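Local structure of capsular polysaccharide biosynthesis protein (4BQN) at residues Lys21-Pro27 / Ile225-Leu231; Arg5-Tyr11 / Asp32-Met38; Gly102-Val107 / Met239-Tyr245. The protein binds coenzyme A and is probably an acetyltransferase in the biosynthesis of a capsular polysaccharide of Burkholderia pseudomallei. The protein carries 1 engineered substitution. One frame throughout, in Å; residues are numbered along the deposited sequence. Where two conformers were deposited one is given.

Interaction 1 (Lys21-Pro27 / Ile225-Leu231); sequences KMLNSCP and ISFDQNL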
loop_
_atom_site.group_PDB
_atom_site.type_symbol
_atom_site.label_atom_id
_atom_site.label_comp_id
_atom_site.label_asym_id
_atom_site.label_seq_id
_atom_site.Cartn_x
_atom_site.Cartn_y
_atom_site.Cartn_z
ATOM N N LYS A 21 13.532 4.819 -6.976
ATOM C CA LYS A 21 14.271 5.834 -6.233
ATOM C C LYS A 21 15.187 5.157 -5.203
ATOM O O LYS A 21 16.356 5.531 -5.042
ATOM C CB LYS A 21 13.292 6.805 -5.561
ATOM C CG LYS A 21 13.921 8.058 -4.970
ATOM C CD LYS A 21 14.269 9.099 -6.029
ATOM C CE LYS A 21 13.054 9.900 -6.472
ATOM N NZ LYS A 21 13.425 10.887 -7.524
ATOM N N MET A 22 14.652 4.158 -4.506
ATOM C CA MET A 22 15.432 3.477 -3.488
ATOM C C MET A 22 16.600 2.717 -4.112
ATOM O O MET A 22 17.728 2.850 -3.654
ATOM C CB MET A 22 14.522 2.545 -2.676
ATOM C CG MET A 22 15.170 1.955 -1.435
ATOM S SD MET A 22 15.700 3.200 -0.255
ATOM C CE MET A 22 14.147 3.637 0.528
ATOM N N LEU A 23 16.331 1.938 -5.160
ATOM C CA LEU A 23 17.401 1.199 -5.847
ATOM C C LEU A 23 18.509 2.106 -6.373
ATOM O O LEU A 23 19.700 1.808 -6.198
ATOM C CB LEU A 23 16.842 0.348 -6.981
ATOM C CG LEU A 23 16.066 -0.896 -6.519
ATOM C CD1 LEU A 23 15.251 -1.439 -7.688
ATOM C CD2 LEU A 23 16.998 -1.967 -5.941
ATOM N N ASN A 24 18.123 3.236 -6.965
ATOM C CA ASN A 24 19.097 4.181 -7.510
ATOM C C ASN A 24 20.001 4.770 -6.433
ATOM O O ASN A 24 21.088 5.242 -6.738
ATOM C CB ASN A 24 18.378 5.309 -8.250
ATOM C CG ASN A 24 17.849 4.880 -9.604
ATOM O OD1 ASN A 24 18.129 3.778 -10.091
ATOM N ND2 ASN A 24 17.087 5.766 -10.237
ATOM N N SER A 25 19.552 4.734 -5.178
ATOM C CA SER A 25 20.343 5.259 -4.059
ATOM C C SER A 25 21.410 4.290 -3.534
ATOM O O SER A 25 22.204 4.671 -2.678
ATOM C CB SER A 25 19.425 5.720 -2.911
ATOM O OG SER A 25 19.058 4.649 -2.056
ATOM N N CYS A 26 21.439 3.067 -4.057
ATOM C CA CYS A 26 22.475 2.091 -3.727
ATOM C C CYS A 26 23.604 2.208 -4.754
ATOM O O CYS A 26 23.381 1.953 -5.944
ATOM C CB CYS A 26 21.896 0.679 -3.755
ATOM S SG CYS A 26 23.160 -0.601 -3.547
ATOM N N PRO A 27 24.816 2.604 -4.302
ATOM C CA PRO A 27 25.906 2.857 -5.259
ATOM C C PRO A 27 26.254 1.644 -6.124
ATOM O O PRO A 27 26.569 1.800 -7.302
ATOM C CB PRO A 27 27.093 3.268 -4.368
ATOM C CG PRO A 27 26.463 3.799 -3.132
ATOM C CD PRO A 27 25.200 3.001 -2.928
ATOM N N ILE A 225 24.550 -4.331 -0.645
ATOM C CA ILE A 225 23.289 -3.616 -0.514
ATOM C C ILE A 225 23.366 -2.517 0.544
ATOM O O ILE A 225 23.576 -2.794 1.724
ATOM C CB ILE A 225 22.145 -4.598 -0.203
ATOM C CG1 ILE A 225 22.083 -5.705 -1.268
ATOM C CG2 ILE A 225 20.815 -3.854 -0.090
ATOM C CD1 ILE A 225 21.189 -6.867 -0.886
ATOM N N SER A 226 23.187 -1.273 0.105
ATOM C CA SER A 226 23.163 -0.128 1.008
ATOM C C SER A 226 22.329 0.959 0.360
ATOM O O SER A 226 22.385 1.151 -0.840
ATOM C CB SER A 226 24.575 0.383 1.324
ATOM O OG SER A 226 25.183 0.955 0.187
ATOM N N PHE A 227 21.535 1.649 1.163
ATOM C CA PHE A 227 20.636 2.671 0.641
ATOM C C PHE A 227 20.810 3.995 1.360
ATOM O O PHE A 227 21.365 4.055 2.461
ATOM C CB PHE A 227 19.171 2.208 0.749
ATOM C CG PHE A 227 18.890 0.921 0.026
ATOM C CD1 PHE A 227 18.930 0.857 -1.365
ATOM C CD2 PHE A 227 18.626 -0.243 0.740
ATOM C CE1 PHE A 227 18.702 -0.341 -2.036
ATOM C CE2 PHE A 227 18.367 -1.443 0.076
ATOM C CZ PHE A 227 18.410 -1.495 -1.313
ATOM N N ASP A 228 20.286 5.052 0.740
ATOM C CA ASP A 228 20.207 6.358 1.376
ATOM C C ASP A 228 19.154 6.258 2.478
ATOM O O ASP A 228 17.971 6.109 2.192
ATOM C CB ASP A 228 19.802 7.419 0.340
ATOM C CG ASP A 228 19.673 8.821 0.921
ATOM O OD1 ASP A 228 19.693 9.000 2.160
ATOM O OD2 ASP A 228 19.537 9.762 0.111
ATOM N N GLN A 229 19.592 6.321 3.734
ATOM C CA GLN A 229 18.709 6.187 4.899
ATOM C C GLN A 229 17.731 7.349 5.062
ATOM O O GLN A 229 16.792 7.259 5.851
ATOM C CB GLN A 229 19.529 6.038 6.192
ATOM C CG GLN A 229 20.503 4.871 6.183
ATOM C CD GLN A 229 19.798 3.536 6.065
ATOM O OE1 GLN A 229 18.954 3.183 6.900
ATOM N NE2 GLN A 229 20.142 2.776 5.028
ATOM N N ASN A 230 17.955 8.442 4.339
ATOM C CA ASN A 230 17.058 9.596 4.425
ATOM C C ASN A 230 15.862 9.532 3.485
ATOM O O ASN A 230 14.920 10.311 3.623
ATOM C CB ASN A 230 17.828 10.898 4.198
ATOM C CG ASN A 230 18.917 11.121 5.226
ATOM O OD1 ASN A 230 18.688 11.000 6.431
ATOM N ND2 ASN A 230 20.115 11.450 4.752
ATOM N N LEU A 231 15.891 8.602 2.532
ATOM C CA LEU A 231 14.803 8.497 1.571
ATOM C C LEU A 231 13.576 7.869 2.220
ATOM O O LEU A 231 13.674 6.829 2.853
ATOM C CB LEU A 231 15.239 7.647 0.379
ATOM C CG LEU A 231 16.194 8.229 -0.654
ATOM C CD1 LEU A 231 16.318 7.212 -1.774
ATOM C CD2 LEU A 231 15.703 9.567 -1.187
#

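Interaction 2 (Arg5-Tyr11 / Asp32-Met38); sequences RKKYSVY and DWELVEM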
loop_
_atom_site.group_PDB
_atom_site.type_symbol
_atom_site.label_atom_id
_atom_site.label_comp_id
_atom_site.label_asym_id
_atom_site.label_seq_id
_atom_site.Cartn_x
_atom_site.Cartn_y
_atom_site.Cartn_z
ATOM N N ARG A 5 25.747 1.320 -18.873
ATOM C CA ARG A 5 24.971 0.558 -17.908
ATOM C C ARG A 5 23.799 -0.136 -18.590
ATOM O O ARG A 5 23.317 0.322 -19.626
ATOM C CB ARG A 5 24.432 1.496 -16.829
ATOM C CG ARG A 5 25.502 2.014 -15.891
ATOM C CD ARG A 5 24.954 2.951 -14.838
ATOM N NE ARG A 5 24.468 4.208 -15.392
ATOM C CZ ARG A 5 23.752 5.110 -14.717
ATOM N NH1 ARG A 5 23.409 4.909 -13.441
ATOM N NH2 ARG A 5 23.370 6.224 -15.325
ATOM N N LYS A 6 23.342 -1.239 -18.006
ATOM C CA LYS A 6 22.124 -1.909 -18.461
ATOM C C LYS A 6 20.921 -1.034 -18.139
ATOM O O LYS A 6 20.984 -0.206 -17.231
ATOM C CB LYS A 6 21.980 -3.272 -17.783
ATOM C CG LYS A 6 23.056 -4.280 -18.166
ATOM C CD LYS A 6 22.947 -5.541 -17.328
ATOM C CE LYS A 6 24.002 -6.560 -17.722
ATOM N NZ LYS A 6 23.760 -7.880 -17.072
ATOM N N LYS A 7 19.831 -1.221 -18.882
ATOM C CA LYS A 7 18.646 -0.393 -18.703
ATOM C C LYS A 7 17.530 -1.144 -17.985
ATOM O O LYS A 7 17.250 -2.317 -18.278
ATOM C CB LYS A 7 18.148 0.146 -20.045
ATOM C CG LYS A 7 19.156 1.027 -20.765
ATOM C CD LYS A 7 18.620 1.475 -22.115
ATOM C CE LYS A 7 19.727 2.010 -23.010
ATOM N NZ LYS A 7 19.309 1.996 -24.441
ATOM N N TYR A 8 16.893 -0.458 -17.039
ATOM C CA TYR A 8 15.755 -1.033 -16.338
ATOM C C TYR A 8 14.650 -0.024 -16.177
ATOM O O TYR A 8 14.875 1.189 -16.244
ATOM C CB TYR A 8 16.155 -1.616 -14.967
ATOM C CG TYR A 8 16.163 -0.660 -13.795
ATOM C CD1 TYR A 8 17.110 0.356 -13.702
ATOM C CD2 TYR A 8 15.237 -0.793 -12.767
ATOM C CE1 TYR A 8 17.119 1.220 -12.623
ATOM C CE2 TYR A 8 15.245 0.064 -11.678
ATOM C CZ TYR A 8 16.177 1.068 -11.612
ATOM O OH TYR A 8 16.155 1.916 -10.518
ATOM N N SER A 9 13.450 -0.538 -15.956
ATOM C CA SER A 9 12.345 0.301 -15.541
ATOM C C SER A 9 11.607 -0.402 -14.428
ATOM O O SER A 9 11.760 -1.617 -14.243
ATOM C CB SER A 9 11.394 0.567 -16.701
ATOM O OG SER A 9 10.477 1.579 -16.342
ATOM N N VAL A 10 10.808 0.366 -13.690
ATOM C CA VAL A 10 9.947 -0.185 -12.645
ATOM C C VAL A 10 8.515 0.283 -12.908
ATOM O O VAL A 10 8.234 1.493 -12.908
ATOM C CB VAL A 10 10.376 0.219 -11.213
ATOM C CG1 VAL A 10 9.680 -0.684 -10.206
ATOM C CG2 VAL A 10 11.893 0.122 -11.015
ATOM N N TYR A 11 7.620 -0.673 -13.139
ATOM C CA TYR A 11 6.233 -0.345 -13.420
ATOM C C TYR A 11 5.326 -0.973 -12.377
ATOM O O TYR A 11 5.508 -2.129 -11.996
ATOM C CB TYR A 11 5.817 -0.866 -14.788
ATOM C CG TYR A 11 4.358 -0.656 -15.074
ATOM C CD1 TYR A 11 3.864 0.607 -15.382
ATOM C CD2 TYR A 11 3.468 -1.730 -15.029
ATOM C CE1 TYR A 11 2.519 0.794 -15.646
ATOM C CE2 TYR A 11 2.110 -1.554 -15.292
ATOM C CZ TYR A 11 1.642 -0.282 -15.603
ATOM O OH TYR A 11 0.298 -0.116 -15.898
ATOM N N ASP A 32 25.647 -0.237 -12.112
ATOM C CA ASP A 32 25.305 -1.221 -13.147
ATOM C C ASP A 32 24.057 -0.909 -13.957
ATOM O O ASP A 32 23.900 -1.432 -15.068
ATOM C CB ASP A 32 25.132 -2.617 -12.525
ATOM C CG ASP A 32 26.406 -3.139 -11.877
ATOM O OD1 ASP A 32 27.512 -2.761 -12.323
ATOM O OD2 ASP A 32 26.296 -3.943 -10.925
ATOM N N TRP A 33 23.161 -0.092 -13.399
ATOM C CA TRP A 33 21.817 0.057 -13.951
ATOM C C TRP A 33 21.422 1.503 -14.129
ATOM O O TRP A 33 21.664 2.333 -13.240
ATOM C CB TRP A 33 20.794 -0.607 -13.024
ATOM C CG TRP A 33 20.997 -2.074 -12.879
ATOM C CD1 TRP A 33 21.676 -2.724 -11.877
ATOM C CD2 TRP A 33 20.509 -3.088 -13.760
ATOM N NE1 TRP A 33 21.632 -4.084 -12.087
ATOM C CE2 TRP A 33 20.948 -4.334 -13.249
ATOM C CE3 TRP A 33 19.763 -3.062 -14.949
ATOM C CZ2 TRP A 33 20.629 -5.553 -13.871
ATOM C CZ3 TRP A 33 19.452 -4.268 -15.574
ATOM C CH2 TRP A 33 19.892 -5.499 -15.033
ATOM N N GLU A 34 20.817 1.787 -15.283
ATOM C CA GLU A 34 20.268 3.111 -15.565
ATOM C C GLU A 34 18.752 3.015 -15.711
ATOM O O GLU A 34 18.228 2.185 -16.473
ATOM C CB GLU A 34 20.891 3.738 -16.820
ATOM C CG GLU A 34 20.372 5.147 -17.110
ATOM C CD GLU A 34 20.917 5.766 -18.390
ATOM O OE1 GLU A 34 21.833 5.198 -19.024
ATOM O OE2 GLU A 34 20.420 6.848 -18.764
ATOM N N LEU A 35 18.042 3.860 -14.964
ATOM C CA LEU A 35 16.581 3.863 -14.973
ATOM C C LEU A 35 16.027 4.558 -16.213
ATOM O O LEU A 35 16.460 5.669 -16.566
ATOM C CB LEU A 35 16.054 4.571 -13.721
ATOM C CG LEU A 35 14.531 4.710 -13.591
ATOM C CD1 LEU A 35 13.866 3.350 -13.484
ATOM C CD2 LEU A 35 14.185 5.575 -12.395
ATOM N N VAL A 36 15.056 3.914 -16.853
ATOM C CA VAL A 36 14.201 4.558 -17.857
ATOM C C VAL A 36 12.820 4.600 -17.202
ATOM O O VAL A 36 12.193 3.557 -17.006
ATOM C CB VAL A 36 14.177 3.774 -19.190
ATOM C CG1 VAL A 36 13.338 4.507 -20.233
ATOM C CG2 VAL A 36 15.600 3.548 -19.702
ATOM N N GLU A 37 12.352 5.794 -16.842
ATOM C CA GLU A 37 11.137 5.939 -16.025
ATOM C C GLU A 37 9.852 5.561 -16.757
ATOM O O GLU A 37 9.663 5.944 -17.910
ATOM C CB GLU A 37 10.994 7.380 -15.532
ATOM C CG GLU A 37 12.037 7.824 -14.528
ATOM C CD GLU A 37 11.936 9.304 -14.215
ATOM O OE1 GLU A 37 11.346 10.046 -15.029
ATOM O OE2 GLU A 37 12.453 9.721 -13.159
ATOM N N MET A 38 8.970 4.817 -16.089
ATOM C CA MET A 38 7.608 4.586 -16.575
ATOM C C MET A 38 6.630 5.128 -15.553
ATOM O O MET A 38 6.761 4.871 -14.348
ATOM C CB MET A 38 7.329 3.098 -16.793
ATOM C CG MET A 38 7.960 2.566 -18.063
ATOM S SD MET A 38 7.578 0.838 -18.369
ATOM C CE MET A 38 5.799 0.831 -18.559
HETATM O O HOH W 1 23.283 2.889 -20.532
HETATM O O HOH W 2 10.035 3.575 -13.589
HETATM O O HOH W 3 5.814 2.942 -12.459
#

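Interaction 3 (Gly102-Val107 / Met239-Tyr245); sequences GYHPTV and MSLYPIY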
loop_
_atom_site.group_PDB
_atom_site.type_symbol
_atom_site.label_atom_id
_atom_site.label_comp_id
_atom_site.label_asym_id
_atom_site.label_seq_id
_atom_site.Cartn_x
_atom_site.Cartn_y
_atom_site.Cartn_z
ATOM N N GLY A 102 -2.892 -3.943 8.971
ATOM C CA GLY A 102 -2.751 -4.280 10.376
ATOM C C GLY A 102 -2.561 -3.109 11.315
ATOM O O GLY A 102 -2.935 -3.199 12.474
ATOM N N TYR A 103 -2.010 -1.993 10.847
ATOM C CA TYR A 103 -1.903 -0.830 11.738
ATOM C C TYR A 103 -3.205 -0.058 11.847
ATOM O O TYR A 103 -3.494 0.538 12.896
ATOM C CB TYR A 103 -0.827 0.133 11.264
ATOM C CG TYR A 103 0.538 -0.488 11.216
ATOM C CD1 TYR A 103 1.256 -0.740 12.385
ATOM C CD2 TYR A 103 1.139 -0.795 9.992
ATOM C CE1 TYR A 103 2.522 -1.320 12.337
ATOM C CE2 TYR A 103 2.396 -1.371 9.934
ATOM C CZ TYR A 103 3.089 -1.612 11.100
ATOM O OH TYR A 103 4.337 -2.167 11.009
ATOM N N HIS A 104 -3.964 -0.037 10.751
ATOM C CA HIS A 104 -5.128 0.850 10.627
ATOM C C HIS A 104 -6.296 0.025 10.111
ATOM O O HIS A 104 -6.732 0.177 8.969
ATOM C CB HIS A 104 -4.833 2.037 9.686
ATOM C CG HIS A 104 -3.412 2.506 9.721
ATOM N ND1 HIS A 104 -2.542 2.296 8.671
ATOM C CD2 HIS A 104 -2.705 3.170 10.675
ATOM C CE1 HIS A 104 -1.361 2.803 8.978
ATOM N NE2 HIS A 104 -1.432 3.348 10.186
ATOM N N PRO A 105 -6.832 -0.862 10.962
ATOM C CA PRO A 105 -7.787 -1.830 10.440
ATOM C C PRO A 105 -9.131 -1.200 10.058
ATOM O O PRO A 105 -9.958 -1.866 9.440
ATOM C CB PRO A 105 -7.954 -2.836 11.601
ATOM C CG PRO A 105 -6.789 -2.609 12.494
ATOM C CD PRO A 105 -6.444 -1.152 12.348
ATOM N N THR A 106 -9.349 0.064 10.433
ATOM C CA THR A 106 -10.592 0.750 10.096
ATOM C C THR A 106 -10.501 1.553 8.793
ATOM O O THR A 106 -11.478 2.180 8.401
ATOM C CB THR A 106 -11.006 1.723 11.218
ATOM O OG1 THR A 106 -10.045 2.768 11.317
ATOM C CG2 THR A 106 -11.137 1.010 12.563
ATOM N N VAL A 107 -9.339 1.548 8.131
ATOM C CA VAL A 107 -9.084 2.460 7.009
ATOM C C VAL A 107 -9.124 1.706 5.691
ATOM O O VAL A 107 -8.569 0.622 5.569
ATOM C CB VAL A 107 -7.729 3.199 7.181
ATOM C CG1 VAL A 107 -7.389 4.063 5.972
ATOM C CG2 VAL A 107 -7.729 4.037 8.455
ATOM N N MET A 239 -1.417 7.652 8.581
ATOM C CA MET A 239 -2.595 7.301 9.363
ATOM C C MET A 239 -2.220 7.097 10.823
ATOM O O MET A 239 -1.134 6.595 11.125
ATOM C CB MET A 239 -3.280 6.060 8.806
ATOM C CG MET A 239 -3.935 6.263 7.441
ATOM S SD MET A 239 -5.368 7.357 7.536
ATOM C CE MET A 239 -4.880 8.706 6.484
ATOM N N SER A 240 -3.114 7.505 11.718
ATOM C CA SER A 240 -2.893 7.362 13.149
ATOM C C SER A 240 -3.554 6.090 13.684
ATOM O O SER A 240 -4.679 5.774 13.320
ATOM C CB SER A 240 -3.469 8.579 13.849
ATOM O OG SER A 240 -3.283 8.470 15.237
ATOM N N LEU A 241 -2.854 5.364 14.553
ATOM C CA LEU A 241 -3.426 4.171 15.167
ATOM C C LEU A 241 -4.435 4.530 16.257
ATOM O O LEU A 241 -4.226 5.484 17.015
ATOM C CB LEU A 241 -2.326 3.268 15.731
ATOM C CG LEU A 241 -1.485 2.479 14.719
ATOM C CD1 LEU A 241 -0.461 3.338 13.971
ATOM C CD2 LEU A 241 -0.798 1.315 15.406
ATOM N N TYR A 242 -5.515 3.762 16.338
ATOM C CA TYR A 242 -6.554 4.040 17.332
ATOM C C TYR A 242 -6.032 3.822 18.766
ATOM O O TYR A 242 -5.090 3.054 18.987
ATOM C CB TYR A 242 -7.776 3.148 17.088
ATOM C CG TYR A 242 -8.818 3.736 16.154
ATOM C CD1 TYR A 242 -8.484 4.220 14.883
ATOM C CD2 TYR A 242 -10.164 3.750 16.531
ATOM C CE1 TYR A 242 -9.463 4.734 14.032
ATOM C CE2 TYR A 242 -11.149 4.259 15.688
ATOM C CZ TYR A 242 -10.792 4.752 14.444
ATOM O OH TYR A 242 -11.770 5.244 13.615
ATOM N N PRO A 243 -6.675 4.479 19.748
ATOM C CA PRO A 243 -6.296 4.259 21.143
ATOM C C PRO A 243 -6.378 2.779 21.496
ATOM O O PRO A 243 -7.209 2.049 20.931
ATOM C CB PRO A 243 -7.369 5.031 21.925
ATOM C CG PRO A 243 -7.916 6.043 20.975
ATOM C CD PRO A 243 -7.860 5.361 19.629
ATOM N N ILE A 244 -5.553 2.384 22.473
ATOM C CA ILE A 244 -5.494 1.028 23.038
ATOM C C ILE A 244 -4.845 0.059 22.048
ATOM O O ILE A 244 -3.827 -0.564 22.364
ATOM C CB ILE A 244 -6.862 0.523 23.578
ATOM C CG1 ILE A 244 -7.351 1.471 24.685
ATOM C CG2 ILE A 244 -6.739 -0.914 24.095
ATOM C CD1 ILE A 244 -8.667 1.080 25.316
ATOM N N TYR A 245 -5.391 -0.016 20.834
ATOM C CA TYR A 245 -4.782 -0.812 19.770
ATOM C C TYR A 245 -3.335 -0.364 19.536
ATOM O O TYR A 245 -2.424 -1.186 19.374
ATOM C CB TYR A 245 -5.606 -0.682 18.491
ATOM C CG TYR A 245 -5.181 -1.638 17.406
ATOM C CD1 TYR A 245 -5.413 -3.015 17.543
ATOM C CD2 TYR A 245 -4.616 -1.193 16.221
ATOM C CE1 TYR A 245 -5.062 -3.913 16.558
ATOM C CE2 TYR A 245 -4.240 -2.097 15.223
ATOM C CZ TYR A 245 -4.474 -3.452 15.393
ATOM O OH TYR A 245 -4.137 -4.388 14.434
HETATM O O HOH W 4 -5.792 1.726 14.302
#

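Interaction 1 (Lys21-Pro27 / Ile225-Leu231)
Met22 and Phe227 form the tight part of this contact, with Leu231 beside them. Met22 CG sits over one face of the Phe227 ring, 4.2 Å from its centroid and displaced toward the rim. With CG anti to the backbone N (chi1 -170°), a bend at chi2 lays SD beside Phe227 CB at 3.7 Å. This is a Met-aromatic contact, with the sulfur oblique to the ring. The bend at chi3 carries CE toward Leu231. Leu231 CD1 packs on Ser25 CB at 3.6 Å and on Lys21 O. Cys26 CB lies 3.8 Å from Phe227 CE1.

Ser25 OG lies at the ring edge. It donates to Met22 O at 2.7 Å, on a lone pair, and accepts from Asp228 N at 3.1 Å, nearly straight (175°). One hydroxyl thus ties Met22 of helix 15-24 to the loop. Ser226 O is buried. Cys26 CA lies 3.0 Å from Ser226 O, a CA-H...O contact, and no conventional donor reaches it.

The outer side is looser. Lys21 leads its amine away, and Ser226 OG only brushes Pro27 CD. Asp228 OD1 accepts from Asn230 N, an Asx turn within the type I beta turn Asp228-Leu231 that packs beside helix 15-24.

Interaction 2 (Arg5-Tyr11 / Asp32-Met38)
Tyr8 has CG between its backbone N and carbonyl carbon (chi1 87°), which swings the ring across to Leu35. Leu35 CG is anti to its own N (chi1 178°), and the turn at chi2 (64°) brings CD1 over one face of the Tyr8 ring, 4.0 Å from the centroid. Tyr8 OH bonds to Asn24 OD1. On the same side of the sheet, Lys6 runs over the six-membered ring of Trp33, with CD 4.2 Å from its centroid. The other face of the sheet carries Lys7 and Glu34.

The strands are parallel. Lys6 O takes the N-H of Glu34 at 2.8 Å, Tyr8 N gives to Glu34 O at 3.0 Å, and Tyr8 O takes the N-H of Val36. Past the last bridge the ladder continues through a side chain: Ser9 OG donates to Val36 O at 2.7 Å. Two waters then join Val10 O to Met38, one at its N and one at its O.

At the other end, Glu34 CB and CG lie against a face of the Arg5 guanidinium, whose NH1 bonds to Ala30 O. Glu34 OE1 is 4.1 Å from Arg5 NH2 and well out of the guanidinium plane. Their attraction is therefore probably general electrostatics, without a directed bond.

Interaction 3 (Gly102-Val107 / Met239-Tyr245)
Gly102 begins the contact through its carbonyl. Tyr245 OH donates to Gly102 O at 2.6 Å, in the carbonyl plane. The bond lies at the edge of the Tyr245 ring and anchors its hydroxyl end.

Tyr103 O also lies in the plane of that ring, at its edge, near Tyr245 CE2. Leu241 CG packs on Tyr103 O at 3.3 Å. A water donates to Tyr103 O and accepts from Tyr242 N, both at 2.9 Å, and so bridges the two backbones. The Tyr103 side chain runs alongside Leu241, with Leu241 CD2 at the edge of its ring. Its hydroxyl reaches Cys190 O, its main partner, with Lys193 O and Leu195 N also near.

His104 is sandwiched between two beta carbons. Met239 CB stands over the centre of one face, 3.5 Å from the centroid and only 10° off the normal. Tyr103 CB covers the opposite face. A chi1 of -33°, off a staggered value, sets the ring between the two carbons, which clamp its faces. Leu241 CD1 approaches it obliquely.

Pro105 meets Tyr245 from the opposite direction, with Pro105 CD 3.7 Å from Tyr245 CE2. Ile156 of helix 153-167 touches both residues.

Thr106 places CG2 over one face of Tyr242, toward the rim. Thr106 OG1 comes closer, 3.4 Å from Tyr242 CE1. This OG1 and Tyr242 OH both bond to Asp122 OD2, so one carboxylate oxygen links the two segments.

Val107 ends the segment, its methyls loosely against Met239 SD.

All the touching residues are buried. Val107 N to His104 O closes a type I beta turn. The contact packs this turn, leading into strand 107-108, against the irregular chain ahead of strand 260-262, near the coenzyme A pocket, whose ligand lies about 10 Å from Gly102 at the nearest atoms.

Overall arrangement
Interactions 1 and 2 are neighbours, with centres about 15 Å apart. They touch where Asn24 meets Tyr8. The parallel four-stranded sheet (order 33-35, 6-11, 62-65, 91-94) carries interaction 2, and helix 15-24, which follows strand 6-11, carries one side of interaction 1. Interaction 3 lies on the opposite side of the chain's centre from interaction 2, their centres about 37 Å apart, and about 29 Å from that of interaction 1. Along the chain, interaction 1 interleaves with both others, whereas interaction 2 closes before interaction 3 opens. Interactions 1 and 3 each join an earlier part to the long region between helix 204-217 and strand 260-262. That region thus reaches both sides of the protein, with coenzyme A bound between them.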